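Hypothetical protein (Bacteroides eggerthii, PDB 4JGL) is of unknown function but adopts a streptavidin-like, antiparallel beta fold that carries two additional alpha helices. Local coordinates at residues A[52-57]-A[69-74]; A[81-86]-A[104-109]. All blocks are in the same frame, centred on the assembly; numbering follows the deposited sequence. Where two conformers were deposited one is given.

Interaction 1: A[52-57]-A[69-74]; sequences KGLFLK and IYTYVM
F55 and Y70 face each other as an antiparallel, hydrogen-bonded pair. F55 N donates to Y70 O at 2.9 Å, and Y70 N returns a bond of 2.8 Å to F55 O, with an N-H...O angle of 158°. Their side chains run side by side in the same direction, F55 CD2 standing 4.0 Å from Y70 CD1, which comes to the edge of the phenylalanine ring; F55 O in turn lies in the plane of the tyrosine ring, at its edge. Two residues before F55, G53 O accepts from Y72 N at 3.0 Å.

The ring of Y72 lies against the same G53-L54 backbone. Its CG is wedged between the backbone N and the carbonyl carbon (chi1 83°), which brings CE1 to 3.4 Å from L54 O and CD1 to 3.4 Å from G53 C. An alanine here would probably leave the G53 and L54 backbone without the ring that meets it and open a gap beside P50, L48 and I79. G53 has a positive phi of 61°, a backbone setting that suits a residue without a side chain, and with L54 it faces M49 in a G1 beta bulge that starts the strand.

On the other face of the sheet, the non-hydrogen-bonded pairs L54-T71 and L56-I69 carry aliphatic contacts: L54 CD2 lies 3.9 Å from T71 CG2 and L56 CG 4.2 Å from I69 CG1, while L54 CD2 also touches I69 CG2 diagonally.

This pairing joins the two strands of the hairpin 54-61/64-75. Helix 158-165 packs on the L54, L56 and I69 face through F160, L163 and V164. Across the sheet, F55 meets the ring of F114, while the hydroxyl of Y70 is bonded to P110 O. Strands 44-49 and 78-92 flank the hairpin through L56-Y47 and T71-T82 backbone bonds.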
# COMPACT_ATOMS: atom_id res chain seq x y z
N LYS A 52 3.61 -4.45 -13.01
CA LYS A 52 4.41 -3.24 -13.03
C LYS A 52 5.57 -3.25 -12.03
O LYS A 52 6.38 -2.33 -12.01
CB LYS A 52 3.53 -2.04 -12.72
CG LYS A 52 2.37 -1.83 -13.68
CD LYS A 52 2.21 -0.36 -14.00
CE LYS A 52 3.18 0.10 -15.10
NZ LYS A 52 4.35 0.93 -14.62
N GLY A 53 5.66 -4.28 -11.19
CA GLY A 53 6.64 -4.32 -10.13
C GLY A 53 6.49 -3.19 -9.12
O GLY A 53 7.46 -2.65 -8.64
N LEU A 54 5.23 -2.83 -8.82
CA LEU A 54 4.93 -1.78 -7.87
C LEU A 54 4.12 -2.33 -6.70
O LEU A 54 3.33 -3.26 -6.84
CB LEU A 54 4.13 -0.67 -8.52
CG LEU A 54 4.76 -0.03 -9.75
CD1 LEU A 54 3.79 1.00 -10.31
CD2 LEU A 54 6.10 0.62 -9.41
N PHE A 55 4.33 -1.70 -5.55
CA PHE A 55 3.56 -1.93 -4.35
C PHE A 55 3.08 -0.58 -3.87
O PHE A 55 3.89 0.33 -3.66
CB PHE A 55 4.38 -2.63 -3.27
CG PHE A 55 3.66 -2.73 -1.96
CD1 PHE A 55 2.61 -3.62 -1.82
CD2 PHE A 55 3.95 -1.89 -0.92
CE1 PHE A 55 1.87 -3.71 -0.63
CE2 PHE A 55 3.22 -1.97 0.30
CZ PHE A 55 2.17 -2.85 0.40
N LEU A 56 1.76 -0.41 -3.73
CA LEU A 56 1.21 0.84 -3.26
C LEU A 56 0.70 0.70 -1.84
O LEU A 56 0.10 -0.30 -1.49
CB LEU A 56 0.09 1.32 -4.18
CG LEU A 56 0.53 1.96 -5.50
CD1 LEU A 56 1.31 0.96 -6.35
CD2 LEU A 56 -0.68 2.53 -6.25
N LYS A 57 0.94 1.73 -1.03
CA LYS A 57 0.46 1.77 0.34
C LYS A 57 -0.30 3.07 0.55
O LYS A 57 0.27 4.15 0.35
CB LYS A 57 1.63 1.67 1.32
CG LYS A 57 1.18 1.76 2.77
CD LYS A 57 2.31 1.38 3.72
CE LYS A 57 1.83 1.35 5.17
NZ LYS A 57 1.65 2.74 5.67
N ILE A 69 4.01 5.02 -3.69
CA ILE A 69 4.32 4.09 -4.77
C ILE A 69 5.73 3.61 -4.51
O ILE A 69 6.70 4.39 -4.57
CB ILE A 69 4.26 4.75 -6.15
CG1 ILE A 69 2.86 5.30 -6.45
CG2 ILE A 69 4.65 3.72 -7.22
CD1 ILE A 69 2.84 6.23 -7.67
N TYR A 70 5.84 2.34 -4.15
CA TYR A 70 7.11 1.63 -3.98
C TYR A 70 7.36 0.81 -5.23
O TYR A 70 6.41 0.28 -5.83
CB TYR A 70 7.05 0.64 -2.80
CG TYR A 70 7.00 1.27 -1.43
CD1 TYR A 70 5.82 1.67 -0.82
CD2 TYR A 70 8.16 1.40 -0.69
CE1 TYR A 70 5.83 2.22 0.46
CE2 TYR A 70 8.17 1.95 0.55
CZ TYR A 70 7.02 2.38 1.13
OH TYR A 70 7.05 2.92 2.41
N THR A 71 8.63 0.62 -5.57
CA THR A 71 9.00 -0.44 -6.48
C THR A 71 9.33 -1.68 -5.65
O THR A 71 9.76 -1.55 -4.51
CB THR A 71 10.18 -0.03 -7.37
OG1 THR A 71 11.29 0.33 -6.55
CG2 THR A 71 9.78 1.14 -8.25
N TYR A 72 9.11 -2.87 -6.18
CA TYR A 72 9.43 -4.08 -5.43
C TYR A 72 10.09 -5.11 -6.32
O TYR A 72 9.89 -5.14 -7.54
CB TYR A 72 8.23 -4.70 -4.70
CG TYR A 72 7.36 -5.60 -5.52
CD1 TYR A 72 6.31 -5.10 -6.26
CD2 TYR A 72 7.59 -6.97 -5.57
CE1 TYR A 72 5.49 -5.92 -6.99
CE2 TYR A 72 6.80 -7.80 -6.31
CZ TYR A 72 5.74 -7.28 -7.02
OH TYR A 72 4.93 -8.09 -7.77
N VAL A 73 10.85 -5.96 -5.65
CA VAL A 73 11.39 -7.18 -6.23
C VAL A 73 11.17 -8.29 -5.21
O VAL A 73 11.05 -8.04 -4.00
CB VAL A 73 12.88 -7.06 -6.59
CG1 VAL A 73 13.09 -5.93 -7.61
CG2 VAL A 73 13.76 -6.88 -5.37
N MSE A 74 11.14 -9.53 -5.68
CA MSE A 74 11.10 -10.67 -4.80
C MSE A 74 12.51 -11.10 -4.40
O MSE A 74 13.47 -11.02 -5.17
CB MSE A 74 10.36 -11.84 -5.42
CG MSE A 74 8.96 -11.54 -5.88
SE MSE A 74 7.82 -10.94 -4.48
CE MSE A 74 7.85 -12.50 -3.36

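Interaction 2: A[81-86]-A[104-109]; sequences CTPGHF and SSMKNT
P83 sets its ring against the loop 104-109, and its carbons can be followed in turn. CB lies 3.9 Å from S104 CB and shares the T109 methyl, CG2, with CG, the next atom along the ring. CG also comes to 3.5 Å from T109 O. CD then turns to the selenium of M106, with SE 3.9 Å away. The proline and T109 side chains run alongside each other, pointing opposite ways, whereas the M106 chain lies roughly perpendicular to the proline.

M106 is selenomethionine. Its chain is bent at both chi2 (-65°) and chi3 (-61°), and this folding brings SE against T82, 3.6 Å from its CG2. Because M106 also touches a crystal neighbour, its exact pose may owe something to packing.

Polar contacts hold the other side of the junction. S104 N donates to G84 O at 2.9 Å, the one direct hydrogen bond between the segments. With chi1 at -60°, S104 OG is set opposite its own carbonyl carbon, which lets it reach a water at 2.8 Å. That water accepts from G84 N at 3.0 Å and donates to H85 O at 3.1 Å, so that three groups of the two segments share it. G84 and H85 both face I69 in a classic beta bulge, and a second water donates to G84 O. Within the loop, S105 OG accepts from K107 N in an ST turn.

The loop spans the place where the neighbour of strand 78-92 changes from 112-116, bonded at C81-F112, to 96-103, bonded at F86-K102. There the contact combines two kinds of chemistry: apolar packing round P83, and one direct backbone bond supplemented by water around the bulge.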
# COMPACT_ATOMS: atom_id res chain seq x y z
N CYS A 81 10.56 -3.80 -0.84
CA CYS A 81 9.91 -2.58 -1.31
C CYS A 81 10.79 -1.36 -1.08
O CYS A 81 11.22 -1.10 0.04
CB CYS A 81 8.57 -2.35 -0.58
SG CYS A 81 7.40 -3.66 -0.73
N THR A 82 11.07 -0.64 -2.16
CA THR A 82 11.92 0.55 -2.14
C THR A 82 11.09 1.80 -2.45
O THR A 82 10.33 1.81 -3.40
CB THR A 82 13.04 0.43 -3.19
OG1 THR A 82 13.81 -0.75 -2.93
CG2 THR A 82 13.95 1.67 -3.20
N PRO A 83 11.21 2.85 -1.63
CA PRO A 83 10.42 4.05 -1.86
C PRO A 83 10.57 4.61 -3.26
O PRO A 83 11.65 4.52 -3.86
CB PRO A 83 10.94 5.04 -0.82
CG PRO A 83 11.48 4.18 0.26
CD PRO A 83 12.00 2.95 -0.39
N GLY A 84 9.48 5.18 -3.76
CA GLY A 84 9.45 5.76 -5.08
C GLY A 84 8.91 7.17 -5.04
O GLY A 84 9.66 8.13 -4.94
N HIS A 85 7.58 7.29 -5.07
CA HIS A 85 6.89 8.56 -5.07
C HIS A 85 5.74 8.51 -4.08
O HIS A 85 5.32 7.44 -3.66
CB HIS A 85 6.38 8.90 -6.47
CG HIS A 85 7.47 9.33 -7.40
ND1 HIS A 85 8.35 8.43 -7.95
CD2 HIS A 85 7.85 10.55 -7.83
CE1 HIS A 85 9.23 9.09 -8.69
NE2 HIS A 85 8.94 10.38 -8.64
N PHE A 86 5.23 9.68 -3.74
CA PHE A 86 4.09 9.87 -2.87
C PHE A 86 3.06 10.72 -3.58
O PHE A 86 3.37 11.81 -4.07
CB PHE A 86 4.54 10.56 -1.58
CG PHE A 86 3.41 10.85 -0.63
CD1 PHE A 86 2.81 9.85 0.09
CD2 PHE A 86 2.93 12.14 -0.52
CE1 PHE A 86 1.73 10.14 0.94
CE2 PHE A 86 1.89 12.42 0.36
CZ PHE A 86 1.30 11.42 1.06
N SER A 104 9.73 10.42 -3.15
CA SER A 104 10.03 9.98 -1.81
C SER A 104 11.53 9.96 -1.60
O SER A 104 12.29 9.62 -2.51
CB SER A 104 9.51 8.57 -1.57
OG SER A 104 8.11 8.48 -1.74
N SER A 105 11.95 10.30 -0.40
CA SER A 105 13.35 10.19 -0.02
C SER A 105 13.63 8.80 0.51
O SER A 105 12.86 8.26 1.31
CB SER A 105 13.62 11.19 1.09
OG SER A 105 14.82 10.87 1.79
N MSE A 106 14.76 8.23 0.10
CA MSE A 106 15.23 6.98 0.66
C MSE A 106 15.55 7.05 2.16
O MSE A 106 15.54 6.03 2.87
CB MSE A 106 16.52 6.60 -0.09
CG MSE A 106 16.29 6.19 -1.50
SE MSE A 106 15.28 4.61 -1.68
CE MSE A 106 16.42 3.32 -0.72
N LYS A 107 15.90 8.24 2.63
CA LYS A 107 16.25 8.45 4.02
C LYS A 107 15.01 8.64 4.89
O LYS A 107 15.03 8.35 6.08
CB LYS A 107 17.14 9.68 4.13
CG LYS A 107 18.49 9.55 3.39
CD LYS A 107 19.28 10.86 3.33
CE LYS A 107 20.70 10.65 2.73
NZ LYS A 107 20.63 10.51 1.25
N ASN A 108 13.94 9.19 4.33
CA ASN A 108 12.83 9.68 5.14
C ASN A 108 11.51 8.93 4.98
O ASN A 108 10.58 9.19 5.73
CB ASN A 108 12.63 11.17 4.88
CG ASN A 108 13.83 11.99 5.33
OD1 ASN A 108 14.49 11.63 6.28
ND2 ASN A 108 14.10 13.07 4.64
N THR A 109 11.42 8.06 3.99
CA THR A 109 10.30 7.14 3.83
C THR A 109 10.81 5.73 4.10
O THR A 109 11.81 5.34 3.52
CB THR A 109 9.73 7.21 2.41
OG1 THR A 109 9.12 8.49 2.23
CG2 THR A 109 8.65 6.14 2.17
O HOH W 1 7.23 5.83 -1.87
O HOH W 2 12.35 8.17 -5.66

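How the interactions relate
From the N terminus, interaction 1 comes first: 52-57 runs into strand 54-61, and the chain turns back so that 69-74 closes the hairpin on it. The second strand of that hairpin, 64-75, is followed directly by strand 78-92, which carries 81-86. Interaction 2 closes a second loop, made of the rest of strand 78-92 and strand 96-103, when 104-109 returns to 81-86. The two loops lie in series, neither nesting nor crossing. Their centres are 11 Å apart, and they touch where neighbouring strands pair, with I69 N at 2.8 Å from H85 O. Together they tie the helix-covered hairpin to the surface loop that precedes strand 112-116.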